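Local coordinates for protein methyltransferase WBDD (Escherichia coli, PDB 4AZS) that is a bifunctional kinase and methyltransferase that regulates the chain length of the O antigen and binds S-adenosylmethionine in its methyltransferase part, at residues A128-G133 and S161-V166; H146-H151 and S186-P191; D154-L159 and R192-Q197; A199-I204 and P217-S222. All coordinates share one frame; numbering follows the deposited sequence.

All four contacts belong to the methyltransferase half of the chain. Contact 4 is the beta-sheet contact, buried and held by regular backbone bonds between strands 200-207 and 216-222. Contact 2 is small and buried, mostly a valine against a loop, with one polar pair at one side. Contacts 1 and 3 are only partly buried and share helix 153-166. In both, a long basic side chain from that helix reaches backbone carbonyls, and both touch the second subunit. Contacts 2 and 3 meet where Val148 and Ile147 pack on Val156. Ile195 and Arg192 of contact 3 pack on the tyrosines of contact 4.

Contact 1: A128-G133 and S161-V166; sequences AALEEG and SRLADV
Arg162 leaves its helix with CG anti to the backbone N (chi1 -180°), and a bend at chi3 (-144°) carries the guanidinium across to the backbone of Leu130. NH1 of Arg162 gives the main bond, 2.8 Å to Leu130 O, with the oxygen close to the guanidinium plane. NH2 adds a weak bond to the same oxygen. NH1 also bonds to Ile127 O, so the group binds the chain just where helix 123-129 runs out. CG1 of Val166 lies over the centre of one guanidinium face, 4.0 Å above the plane.

Leu130 turns its side chain toward the helix. Its CD1 meets Leu163 CD1 at 3.7 Å and Val166 CG2 at 3.8 Å, and the leucine and valine side chains cross at about a right angle. Further along, the chain passes the C-terminal part of the other helix. Gly133 N makes a weak bond of 3.3 Å to Val166 O, and Glu132 CA makes a C-H...O contact with that oxygen. A water sits between Val166 O and Glu131 O, within hydrogen-bonding distance of each. Gly133 has a positive phi (91°), which glycine readily adopts.

The second subunit lies close by: Arg162 NE forms a salt bridge with Asp165 of that subunit, and Glu131 bonds to its Trp238 N. Within the chain, Leu130 packs on Leu71 and Leu163 on Leu73, both of strand 69-73. The contact thus joins the end of helix 123-129 and the loop after it to helix 153-166, beside the parallel strands of the methyltransferase sheet.

Contact 2: H146-H151 and S186-P191; sequences HIVHLH and SQPDDP
Val148 points its CB at the loop, and CG1, anti to the backbone N (chi1 173°), is the branch that meets it. CG1 lies 3.5 Å from Ser186 O and 3.8 Å from Gln187 OE1. It also comes within 4.3 Å of Pro188 CD. The glutamine starts off away from the helix. A bend at chi2 (-68°) brings its amide back, and the two side chains cross at about a right angle. Gln187 OE1 is buried here against the valine, with no hydrogen-bond partner in the model.

Helix 144-151 belongs to the Rossmann-like class I methyltransferase fold, and His146 on it touches the bound S-adenosylmethionine. The loop 186-191 lies between strands 169-173 and 200-207 and covers the valine side of this helix. Val148 also packs on Ile153 of the next helix, so it lies between the loop and helix 153-166.

Beside the valine, His149 also has CG anti to its backbone N, which swings the ring out beside Ser186. The serine OG lies at the ring edge, near its plane, 3.2 Å from His149 ND1. Either group could be the donor. The angle at the hydrogen is only about 135°, so the bond is bent.

Contact 3: D154-L159 and R192-Q197; sequences DEVKRL and RELIEQ
The loop between strands 169-173 and 200-207 folds back onto helix 153-166 of the Rossmann-like class I methyltransferase fold. The sheet of this fold has the strand order 3-2-1-4-5-7-6, with strand 216-222 antiparallel to its neighbours. A short 3-10 segment that runs through 192-194 meets the helix at Lys157. The CA atoms of Lys157 and Leu194 are 5.0 Å apart. Lys157 is the residue of the helix segment most covered by the loop. It leaves the helix with CG anti to the carbonyl carbon, then bends at chi3 (69°) and chi4 (63°). These turns fold the chain over the loop, with CG and CD each passing close to Glu193 O.

The ammonium group has two acceptors. NZ of Lys157 bonds to Glu193 O at 2.8 Å and to Gln197 OE1 at 2.9 Å. The amide oxygen is approached from above its carbonyl plane. Glu196 OE2 lies 4.5 Å from NZ, beyond a salt bridge, and may add a favourable charge. The carboxylate of Glu193 turns to His273 instead.

Gln197 faces the helix. While its OE1 accepts the bond from Lys157 NZ, its NE2 gives a good bond to Leu194 O, nearly straight (165°), with the oxygen in the amide plane. This bond fixes the amide within its own loop. NE2 gives only a weak, strongly bent bond to Lys157 O at 3.0 Å, and another weak one to Ser161 OG.

The helix also touches the second subunit. The apolar touch across the contact is CG1 of Val156 against CD2 of Leu194, 3.9 Å apart.

Contact 4: A199-I204 and P217-S222; sequences AFYRLI and PMYLVS. With SO4 (sulfate ion), chain I.
Leu203 and Tyr219 face each other as a non-hydrogen-bonded pair of the antiparallel hairpin formed by strands 200-207 and 216-222. CB of Leu203 lies near the sulfate ion. CG is anti to the backbone N (chi1 -178°), which turns the branch back over the neighbouring strand. CD1 at the tip does the touching. It sits over one face of the Tyr219 ring, 4.1 Å from the centroid, as a CH-pi contact. The same methyl is tight against Pro217 CB at 3.5 Å and lies equally close to Met218 O. Tyr201 lies alongside Tyr219, pointing the same way, on the same face of the sheet as Leu203 and Tyr219. Its ring stacks on that of Tyr268.

Five backbone bonds join the strands: two each in the pairs Phe200-Ser222 and Arg202-Leu220, and one from Ile204 N to Met218 O, 2.8 Å. Beyond the last bridge, Ile204 CG1 meets Met218 CG at 3.8 Å. Its CG2 lies against Leu220 CB and one face of the Arg202 guanidinium, whose residues share the opposite face of the sheet. Arg202 NH1 is bonded to Leu227 O.

Strand 216-222 also bonds to strand 169-173, so the hairpin completes the edge of the methyltransferase sheet. Leu203 N bonds to sulfate O4 at 3.1 Å, almost straight (176°). The sulfate probably came from the crystallisation liquor, so this site shows an outer-strand N-H that can bind an anion and implies no role in catalysis.

Contact 1: A128-G133 and S161-V166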
loop_
_atom_site.group_PDB
_atom_site.type_symbol
_atom_site.label_atom_id
_atom_site.label_comp_id
_atom_site.label_asym_id
_atom_site.label_seq_id
_atom_site.Cartn_x
_atom_site.Cartn_y
_atom_site.Cartn_z
ATOM N N ALA A 128 25.177 -8.889 28.508
ATOM C CA ALA A 128 24.440 -10.099 28.760
ATOM C C ALA A 128 25.355 -11.121 29.377
ATOM O O ALA A 128 24.924 -11.889 30.189
ATOM C CB ALA A 128 23.786 -10.643 27.482
ATOM N N ALA A 129 26.633 -11.126 29.018
ATOM C CA ALA A 129 27.546 -12.151 29.519
ATOM C C ALA A 129 28.206 -11.845 30.841
ATOM O O ALA A 129 28.923 -12.694 31.338
ATOM C CB ALA A 129 28.646 -12.398 28.504
ATOM N N LEU A 130 28.063 -10.620 31.356
ATOM C CA LEU A 130 28.740 -10.242 32.589
ATOM C C LEU A 130 28.292 -11.079 33.785
ATOM O O LEU A 130 27.143 -11.511 33.872
ATOM C CB LEU A 130 28.532 -8.764 32.901
ATOM C CG LEU A 130 29.301 -7.790 31.996
ATOM C CD1 LEU A 130 28.888 -6.366 32.321
ATOM C CD2 LEU A 130 30.824 -8.003 32.069
ATOM N N GLU A 131 29.208 -11.271 34.729
ATOM C CA GLU A 131 28.847 -11.884 35.985
ATOM C C GLU A 131 29.103 -10.909 37.102
ATOM O O GLU A 131 30.088 -10.172 37.115
ATOM C CB GLU A 131 29.627 -13.209 36.239
ATOM C CG GLU A 131 29.610 -14.142 35.050
ATOM C CD GLU A 131 30.674 -15.268 35.095
ATOM O OE1 GLU A 131 31.299 -15.502 36.171
ATOM O OE2 GLU A 131 30.846 -15.929 34.030
ATOM N N GLU A 132 28.229 -10.956 38.085
ATOM C CA GLU A 132 28.315 -10.077 39.204
ATOM C C GLU A 132 29.631 -10.284 39.953
ATOM O O GLU A 132 30.009 -11.394 40.169
ATOM C CB GLU A 132 27.134 -10.360 40.129
ATOM C CG GLU A 132 27.199 -9.548 41.420
ATOM C CD GLU A 132 25.842 -9.383 42.094
ATOM O OE1 GLU A 132 24.817 -9.933 41.603
ATOM O OE2 GLU A 132 25.804 -8.636 43.079
ATOM N N GLY A 133 30.327 -9.215 40.336
ATOM C CA GLY A 133 31.627 -9.333 41.031
ATOM C C GLY A 133 32.832 -9.357 40.116
ATOM O O GLY A 133 33.950 -9.201 40.559
ATOM N N SER A 161 20.442 -1.334 33.631
ATOM C CA SER A 161 20.092 -1.996 34.882
ATOM C C SER A 161 20.979 -3.195 35.149
ATOM O O SER A 161 21.403 -3.387 36.267
ATOM C CB SER A 161 18.666 -2.531 34.860
ATOM O OG SER A 161 17.764 -1.416 34.874
ATOM N N ARG A 162 21.212 -4.035 34.137
ATOM C CA ARG A 162 22.039 -5.204 34.350
ATOM C C ARG A 162 23.454 -4.751 34.648
ATOM O O ARG A 162 24.091 -5.246 35.562
ATOM C CB ARG A 162 21.964 -6.231 33.206
ATOM C CG ARG A 162 22.854 -7.454 33.476
ATOM C CD ARG A 162 22.409 -8.746 32.782
ATOM N NE ARG A 162 22.690 -9.884 33.665
ATOM C CZ ARG A 162 23.867 -10.529 33.718
ATOM N NH1 ARG A 162 24.865 -10.257 32.884
ATOM N NH2 ARG A 162 24.047 -11.472 34.607
ATOM N N LEU A 163 23.950 -3.755 33.921
ATOM C CA LEU A 163 25.292 -3.256 34.216
ATOM C C LEU A 163 25.470 -2.807 35.665
ATOM O O LEU A 163 26.486 -3.112 36.300
ATOM C CB LEU A 163 25.641 -2.109 33.274
ATOM C CG LEU A 163 27.093 -1.627 33.194
ATOM C CD1 LEU A 163 28.021 -2.767 32.812
ATOM C CD2 LEU A 163 27.160 -0.515 32.165
ATOM N N ALA A 164 24.505 -2.038 36.167
ATOM C CA ALA A 164 24.480 -1.656 37.549
ATOM C C ALA A 164 24.326 -2.845 38.503
ATOM O O ALA A 164 24.996 -2.910 39.535
ATOM C CB ALA A 164 23.388 -0.657 37.753
ATOM N N ASP A 165 23.502 -3.810 38.130
ATOM C CA ASP A 165 23.281 -5.030 38.945
ATOM C C ASP A 165 24.578 -5.788 39.170
ATOM O O ASP A 165 24.765 -6.300 40.253
ATOM C CB ASP A 165 22.287 -5.983 38.276
ATOM C CG ASP A 165 20.831 -5.500 38.387
ATOM O OD1 ASP A 165 20.510 -4.769 39.359
ATOM O OD2 ASP A 165 20.015 -5.895 37.511
ATOM N N VAL A 166 25.465 -5.817 38.165
ATOM C CA VAL A 166 26.649 -6.662 38.218
ATOM C C VAL A 166 27.914 -5.954 38.653
ATOM O O VAL A 166 28.954 -6.595 38.804
ATOM C CB VAL A 166 26.927 -7.394 36.885
ATOM C CG1 VAL A 166 25.761 -8.298 36.569
ATOM C CG2 VAL A 166 27.256 -6.424 35.736
HETATM O O HOH W 1 30.821 -7.371 36.916
#

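Contact 2: H146-H151 and S186-P191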
loop_
_atom_site.group_PDB
_atom_site.type_symbol
_atom_site.label_atom_id
_atom_site.label_comp_id
_atom_site.label_asym_id
_atom_site.label_seq_id
_atom_site.Cartn_x
_atom_site.Cartn_y
_atom_site.Cartn_z
ATOM N N HIS A 146 24.280 5.317 20.715
ATOM C CA HIS A 146 24.329 4.506 19.523
ATOM C C HIS A 146 23.435 3.291 19.664
ATOM O O HIS A 146 22.885 2.823 18.684
ATOM C CB HIS A 146 25.758 4.038 19.224
ATOM C CG HIS A 146 26.731 5.150 18.891
ATOM N ND1 HIS A 146 27.589 5.679 19.809
ATOM C CD2 HIS A 146 27.001 5.817 17.676
ATOM C CE1 HIS A 146 28.337 6.648 19.214
ATOM N NE2 HIS A 146 27.990 6.711 17.913
ATOM N N ILE A 147 23.293 2.769 20.878
ATOM C CA ILE A 147 22.480 1.570 21.148
ATOM C C ILE A 147 20.989 1.982 21.201
ATOM O O ILE A 147 20.099 1.256 20.734
ATOM C CB ILE A 147 22.968 0.879 22.437
ATOM C CG1 ILE A 147 24.436 0.510 22.282
ATOM C CG2 ILE A 147 22.202 -0.390 22.761
ATOM C CD1 ILE A 147 25.127 0.085 23.555
ATOM N N VAL A 148 20.723 3.189 21.704
ATOM C CA VAL A 148 19.362 3.765 21.706
ATOM C C VAL A 148 18.826 3.913 20.286
ATOM O O VAL A 148 17.650 3.545 19.973
ATOM C CB VAL A 148 19.336 5.160 22.384
ATOM C CG1 VAL A 148 17.974 5.836 22.251
ATOM C CG2 VAL A 148 19.746 5.065 23.863
ATOM N N HIS A 149 19.688 4.498 19.449
ATOM C CA HIS A 149 19.391 4.751 18.053
ATOM C C HIS A 149 19.075 3.476 17.297
ATOM O O HIS A 149 18.178 3.470 16.477
ATOM C CB HIS A 149 20.529 5.535 17.382
ATOM C CG HIS A 149 20.142 6.147 16.038
ATOM N ND1 HIS A 149 19.065 6.955 15.885
ATOM C CD2 HIS A 149 20.735 6.045 14.771
ATOM C CE1 HIS A 149 18.973 7.346 14.592
ATOM N NE2 HIS A 149 19.995 6.798 13.916
ATOM N N LEU A 150 19.774 2.380 17.573
ATOM C CA LEU A 150 19.489 1.125 16.866
ATOM C C LEU A 150 18.472 0.206 17.574
ATOM O O LEU A 150 17.745 -0.524 16.899
ATOM C CB LEU A 150 20.770 0.317 16.596
ATOM C CG LEU A 150 22.031 1.012 16.048
ATOM C CD1 LEU A 150 23.169 -0.010 16.001
ATOM C CD2 LEU A 150 21.846 1.707 14.688
ATOM N N HIS A 151 18.436 0.199 18.909
ATOM C CA HIS A 151 17.581 -0.756 19.622
ATOM C C HIS A 151 16.466 -0.185 20.455
ATOM O O HIS A 151 15.607 -0.951 20.944
ATOM C CB HIS A 151 18.436 -1.655 20.497
ATOM C CG HIS A 151 19.512 -2.378 19.750
ATOM N ND1 HIS A 151 19.273 -3.502 19.059
ATOM C CD2 HIS A 151 20.874 -2.105 19.604
ATOM C CE1 HIS A 151 20.420 -3.932 18.485
ATOM N NE2 HIS A 151 21.400 -3.077 18.822
ATOM N N SER A 186 15.984 10.605 18.240
ATOM C CA SER A 186 15.664 9.285 18.784
ATOM C C SER A 186 15.961 9.184 20.277
ATOM O O SER A 186 15.689 8.169 20.915
ATOM C CB SER A 186 16.541 8.236 18.099
ATOM O OG SER A 186 16.282 8.232 16.719
ATOM N N GLN A 187 16.560 10.224 20.832
ATOM C CA GLN A 187 16.946 10.189 22.213
ATOM C C GLN A 187 15.738 10.400 23.075
ATOM O O GLN A 187 14.765 10.998 22.645
ATOM C CB GLN A 187 17.975 11.263 22.504
ATOM C CG GLN A 187 19.303 11.018 21.824
ATOM C CD GLN A 187 19.995 9.829 22.409
ATOM O OE1 GLN A 187 20.177 8.832 21.747
ATOM N NE2 GLN A 187 20.355 9.922 23.669
ATOM N N PRO A 188 15.800 9.905 24.316
ATOM C CA PRO A 188 14.743 10.212 25.239
ATOM C C PRO A 188 14.701 11.687 25.504
ATOM O O PRO A 188 15.685 12.392 25.288
ATOM C CB PRO A 188 15.170 9.517 26.521
ATOM C CG PRO A 188 16.650 9.271 26.378
ATOM C CD PRO A 188 16.833 9.031 24.917
ATOM N N ASP A 189 13.575 12.109 26.031
ATOM C CA ASP A 189 13.359 13.471 26.416
ATOM C C ASP A 189 14.429 13.981 27.374
ATOM O O ASP A 189 14.835 15.123 27.324
ATOM C CB ASP A 189 11.991 13.568 27.087
ATOM C CG ASP A 189 11.325 14.887 26.819
ATOM O OD1 ASP A 189 12.068 15.882 26.599
ATOM O OD2 ASP A 189 10.071 14.927 26.814
ATOM N N ASP A 190 14.863 13.107 28.266
ATOM C CA ASP A 190 15.862 13.439 29.264
ATOM C C ASP A 190 16.750 12.224 29.486
ATOM O O ASP A 190 16.241 11.093 29.606
ATOM C CB ASP A 190 15.136 13.763 30.539
ATOM C CG ASP A 190 16.065 14.335 31.597
ATOM O OD1 ASP A 190 16.994 13.646 32.119
ATOM O OD2 ASP A 190 15.861 15.523 31.878
ATOM N N PRO A 191 18.065 12.437 29.572
ATOM C CA PRO A 191 18.948 11.306 29.705
ATOM C C PRO A 191 18.718 10.473 30.972
ATOM O O PRO A 191 19.043 9.288 31.016
ATOM C CB PRO A 191 20.353 11.951 29.713
ATOM C CG PRO A 191 20.140 13.350 30.113
ATOM C CD PRO A 191 18.791 13.725 29.589
#

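Contact 3: D154-L159 and R192-Q197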
loop_
_atom_site.group_PDB
_atom_site.type_symbol
_atom_site.label_atom_id
_atom_site.label_comp_id
_atom_site.label_asym_id
_atom_site.label_seq_id
_atom_site.Cartn_x
_atom_site.Cartn_y
_atom_site.Cartn_z
ATOM N N ASP A 154 13.871 1.253 25.817
ATOM C CA ASP A 154 13.592 0.197 26.774
ATOM C C ASP A 154 14.688 -0.870 26.848
ATOM O O ASP A 154 15.043 -1.274 27.944
ATOM C CB ASP A 154 12.230 -0.450 26.518
ATOM C CG ASP A 154 11.059 0.418 27.023
ATOM O OD1 ASP A 154 11.277 1.387 27.786
ATOM O OD2 ASP A 154 9.906 0.134 26.664
ATOM N N GLU A 155 15.225 -1.316 25.717
ATOM C CA GLU A 155 16.293 -2.283 25.772
ATOM C C GLU A 155 17.526 -1.631 26.450
ATOM O O GLU A 155 18.168 -2.266 27.261
ATOM C CB GLU A 155 16.661 -2.874 24.388
ATOM C CG GLU A 155 18.121 -3.357 24.331
ATOM C CD GLU A 155 18.542 -4.110 23.060
ATOM O OE1 GLU A 155 17.682 -4.480 22.247
ATOM O OE2 GLU A 155 19.772 -4.338 22.874
ATOM N N VAL A 156 17.831 -0.370 26.143
ATOM C CA VAL A 156 18.968 0.289 26.780
ATOM C C VAL A 156 18.776 0.401 28.307
ATOM O O VAL A 156 19.743 0.197 29.062
ATOM C CB VAL A 156 19.263 1.648 26.163
ATOM C CG1 VAL A 156 20.247 2.438 27.027
ATOM C CG2 VAL A 156 19.831 1.485 24.768
ATOM N N LYS A 157 17.565 0.703 28.773
ATOM C CA LYS A 157 17.296 0.752 30.238
ATOM C C LYS A 157 17.621 -0.591 30.866
ATOM O O LYS A 157 18.212 -0.657 31.948
ATOM C CB LYS A 157 15.811 1.094 30.560
ATOM C CG LYS A 157 15.438 2.553 30.301
ATOM C CD LYS A 157 13.926 2.846 30.380
ATOM C CE LYS A 157 13.315 2.738 31.782
ATOM N NZ LYS A 157 13.895 3.740 32.754
ATOM N N ARG A 158 17.199 -1.671 30.217
ATOM C CA ARG A 158 17.484 -3.010 30.762
ATOM C C ARG A 158 18.955 -3.369 30.744
ATOM O O ARG A 158 19.459 -3.981 31.695
ATOM C CB ARG A 158 16.649 -4.089 30.060
ATOM C CG ARG A 158 15.186 -3.975 30.477
ATOM C CD ARG A 158 14.301 -5.045 29.835
ATOM N NE ARG A 158 12.886 -4.792 30.134
ATOM C CZ ARG A 158 11.995 -4.265 29.294
ATOM N NH1 ARG A 158 12.303 -3.948 28.030
ATOM N NH2 ARG A 158 10.760 -4.098 29.726
ATOM N N LEU A 159 19.656 -2.958 29.700
ATOM C CA LEU A 159 21.106 -3.185 29.659
ATOM C C LEU A 159 21.791 -2.443 30.804
ATOM O O LEU A 159 22.645 -2.997 31.492
ATOM C CB LEU A 159 21.692 -2.722 28.316
ATOM C CG LEU A 159 21.231 -3.494 27.090
ATOM C CD1 LEU A 159 21.875 -2.908 25.853
ATOM C CD2 LEU A 159 21.666 -4.952 27.238
ATOM N N ARG A 192 18.200 11.100 32.011
ATOM C CA ARG A 192 17.844 10.370 33.213
ATOM C C ARG A 192 16.810 9.253 33.022
ATOM O O ARG A 192 16.776 8.328 33.811
ATOM C CB ARG A 192 17.391 11.322 34.287
ATOM C CG ARG A 192 18.583 11.993 34.898
ATOM C CD ARG A 192 18.125 13.123 35.761
ATOM N NE ARG A 192 17.589 14.180 34.931
ATOM C CZ ARG A 192 17.207 15.370 35.397
ATOM N NH1 ARG A 192 17.311 15.653 36.690
ATOM N NH2 ARG A 192 16.720 16.280 34.568
ATOM N N GLU A 193 16.041 9.288 31.956
ATOM C CA GLU A 193 15.141 8.156 31.661
ATOM C C GLU A 193 15.866 6.844 31.396
ATOM O O GLU A 193 15.264 5.767 31.474
ATOM C CB GLU A 193 14.306 8.445 30.442
ATOM C CG GLU A 193 13.235 9.488 30.685
ATOM C CD GLU A 193 12.560 9.894 29.373
ATOM O OE1 GLU A 193 12.165 8.990 28.580
ATOM O OE2 GLU A 193 12.476 11.113 29.120
ATOM N N LEU A 194 17.142 6.909 31.036
ATOM C CA LEU A 194 17.869 5.678 30.814
ATOM C C LEU A 194 18.355 5.073 32.140
ATOM O O LEU A 194 18.822 3.917 32.154
ATOM C CB LEU A 194 19.096 5.947 29.920
ATOM C CG LEU A 194 18.832 6.519 28.528
ATOM C CD1 LEU A 194 20.123 6.814 27.768
ATOM C CD2 LEU A 194 17.981 5.531 27.767
ATOM N N ILE A 195 18.346 5.859 33.227
ATOM C CA ILE A 195 18.979 5.410 34.475
ATOM C C ILE A 195 18.140 5.455 35.736
ATOM O O ILE A 195 18.565 4.958 36.737
ATOM C CB ILE A 195 20.303 6.170 34.769
ATOM C CG1 ILE A 195 20.103 7.661 34.763
ATOM C CG2 ILE A 195 21.390 5.771 33.772
ATOM C CD1 ILE A 195 21.291 8.424 35.281
ATOM N N GLU A 196 16.980 6.099 35.690
ATOM C CA GLU A 196 16.202 6.378 36.873
ATOM C C GLU A 196 15.601 5.075 37.457
ATOM O O GLU A 196 15.257 5.042 38.603
ATOM C CB GLU A 196 15.104 7.391 36.555
ATOM C CG GLU A 196 13.939 6.801 35.788
ATOM C CD GLU A 196 13.050 7.872 35.158
ATOM O OE1 GLU A 196 13.294 9.076 35.413
ATOM O OE2 GLU A 196 12.115 7.510 34.394
ATOM N N GLN A 197 15.540 4.006 36.669
ATOM C CA GLN A 197 15.237 2.673 37.208
ATOM C C GLN A 197 16.354 2.135 38.095
ATOM O O GLN A 197 16.094 1.234 38.892
ATOM C CB GLN A 197 14.942 1.640 36.101
ATOM C CG GLN A 197 16.161 1.112 35.338
ATOM C CD GLN A 197 16.811 2.161 34.433
ATOM O OE1 GLN A 197 16.323 3.304 34.366
ATOM N NE2 GLN A 197 17.899 1.791 33.727
#

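Contact 4: A199-I204 and P217-S222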
loop_
_atom_site.group_PDB
_atom_site.type_symbol
_atom_site.label_atom_id
_atom_site.label_comp_id
_atom_site.label_asym_id
_atom_site.label_seq_id
_atom_site.Cartn_x
_atom_site.Cartn_y
_atom_site.Cartn_z
ATOM N N ALA A 199 19.060 2.339 41.272
ATOM C CA ALA A 199 18.741 2.739 42.631
ATOM C C ALA A 199 19.293 4.082 42.994
ATOM O O ALA A 199 18.581 4.934 43.506
ATOM C CB ALA A 199 19.278 1.688 43.618
ATOM N N PHE A 200 20.585 4.226 42.820
ATOM C CA PHE A 200 21.305 5.449 43.151
ATOM C C PHE A 200 21.896 6.116 41.903
ATOM O O PHE A 200 22.593 5.452 41.125
ATOM C CB PHE A 200 22.472 5.120 44.109
ATOM C CG PHE A 200 23.255 6.340 44.551
ATOM C CD1 PHE A 200 22.845 7.090 45.634
ATOM C CD2 PHE A 200 24.404 6.717 43.898
ATOM C CE1 PHE A 200 23.559 8.204 46.040
ATOM C CE2 PHE A 200 25.147 7.819 44.314
ATOM C CZ PHE A 200 24.712 8.572 45.368
ATOM N N TYR A 201 21.617 7.390 41.690
ATOM C CA TYR A 201 22.327 8.170 40.668
ATOM C C TYR A 201 22.511 9.631 41.058
ATOM O O TYR A 201 21.629 10.239 41.703
ATOM C CB TYR A 201 21.655 8.053 39.259
ATOM C CG TYR A 201 20.382 8.858 39.100
ATOM C CD1 TYR A 201 20.433 10.159 38.703
ATOM C CD2 TYR A 201 19.138 8.319 39.379
ATOM C CE1 TYR A 201 19.304 10.915 38.578
ATOM C CE2 TYR A 201 17.957 9.084 39.250
ATOM C CZ TYR A 201 18.072 10.381 38.849
ATOM O OH TYR A 201 16.992 11.215 38.680
ATOM N N ARG A 202 23.591 10.236 40.539
ATOM C CA ARG A 202 23.987 11.618 40.874
ATOM C C ARG A 202 24.659 12.154 39.622
ATOM O O ARG A 202 25.599 11.513 39.130
ATOM C CB ARG A 202 25.155 11.571 41.917
ATOM C CG ARG A 202 24.947 11.860 43.377
ATOM C CD ARG A 202 26.226 11.554 44.188
ATOM N NE ARG A 202 27.225 12.508 43.856
ATOM C CZ ARG A 202 28.538 12.386 43.971
ATOM N NH1 ARG A 202 29.170 11.318 44.434
ATOM N NH2 ARG A 202 29.232 13.408 43.587
ATOM N N LEU A 203 24.343 13.376 39.213
ATOM C CA LEU A 203 25.150 14.103 38.223
ATOM C C LEU A 203 26.530 14.480 38.788
ATOM O O LEU A 203 26.596 15.087 39.825
ATOM C CB LEU A 203 24.417 15.367 37.786
ATOM C CG LEU A 203 25.063 16.242 36.734
ATOM C CD1 LEU A 203 24.974 15.518 35.423
ATOM C CD2 LEU A 203 24.384 17.628 36.622
ATOM N N ILE A 204 27.626 14.067 38.139
ATOM C CA ILE A 204 28.956 14.448 38.648
ATOM C C ILE A 204 29.701 15.447 37.760
ATOM O O ILE A 204 30.672 16.004 38.189
ATOM C CB ILE A 204 29.862 13.266 38.983
ATOM C CG1 ILE A 204 30.010 12.337 37.785
ATOM C CG2 ILE A 204 29.307 12.503 40.168
ATOM C CD1 ILE A 204 31.168 11.371 37.978
ATOM N N PRO A 217 26.035 15.386 30.120
ATOM C CA PRO A 217 26.123 15.095 31.528
ATOM C C PRO A 217 26.787 13.717 31.774
ATOM O O PRO A 217 26.680 12.793 30.954
ATOM C CB PRO A 217 24.642 15.129 31.971
ATOM C CG PRO A 217 23.929 14.595 30.774
ATOM C CD PRO A 217 24.668 15.169 29.604
ATOM N N MET A 218 27.552 13.648 32.843
ATOM C CA MET A 218 28.148 12.433 33.350
ATOM C C MET A 218 27.449 12.095 34.671
ATOM O O MET A 218 27.383 12.941 35.563
ATOM C CB MET A 218 29.631 12.676 33.607
ATOM C CG MET A 218 30.354 11.464 34.111
ATOM S SD MET A 218 32.152 11.590 34.277
ATOM C CE MET A 218 32.609 11.568 32.565
ATOM N N TYR A 219 26.958 10.872 34.773
ATOM C CA TYR A 219 26.297 10.340 35.948
ATOM C C TYR A 219 27.087 9.220 36.589
ATOM O O TYR A 219 27.733 8.441 35.925
ATOM C CB TYR A 219 24.933 9.790 35.545
ATOM C CG TYR A 219 23.942 10.895 35.171
ATOM C CD1 TYR A 219 23.254 11.618 36.165
ATOM C CD2 TYR A 219 23.785 11.293 33.842
ATOM C CE1 TYR A 219 22.398 12.655 35.810
ATOM C CE2 TYR A 219 22.924 12.327 33.496
ATOM C CZ TYR A 219 22.239 12.965 34.471
ATOM O OH TYR A 219 21.444 13.977 34.102
ATOM N N LEU A 220 27.022 9.170 37.897
ATOM C CA LEU A 220 27.536 8.097 38.695
ATOM C C LEU A 220 26.324 7.312 39.187
ATOM O O LEU A 220 25.403 7.875 39.790
ATOM C CB LEU A 220 28.263 8.686 39.887
ATOM C CG LEU A 220 28.897 7.705 40.847
ATOM C CD1 LEU A 220 29.944 6.821 40.209
ATOM C CD2 LEU A 220 29.516 8.498 41.980
ATOM N N VAL A 221 26.295 6.030 38.914
ATOM C CA VAL A 221 25.068 5.223 39.133
ATOM C C VAL A 221 25.455 3.983 39.942
ATOM O O VAL A 221 26.549 3.433 39.750
ATOM C CB VAL A 221 24.502 4.790 37.789
ATOM C CG1 VAL A 221 23.335 3.867 37.921
ATOM C CG2 VAL A 221 24.169 5.979 36.925
ATOM N N SER A 222 24.604 3.529 40.845
ATOM C CA SER A 222 24.865 2.256 41.528
ATOM C C SER A 222 23.615 1.570 41.951
ATOM O O SER A 222 22.599 2.220 42.337
ATOM C CB SER A 222 25.746 2.436 42.772
ATOM O OG SER A 222 26.055 1.163 43.348
HETATM S S SO4 I . 20.813 14.695 39.021
HETATM O O1 SO4 I . 19.384 14.615 39.391
HETATM O O2 SO4 I . 20.839 15.928 38.194
HETATM O O3 SO4 I . 21.142 13.518 38.197
HETATM O O4 SO4 I . 21.716 14.648 40.308
#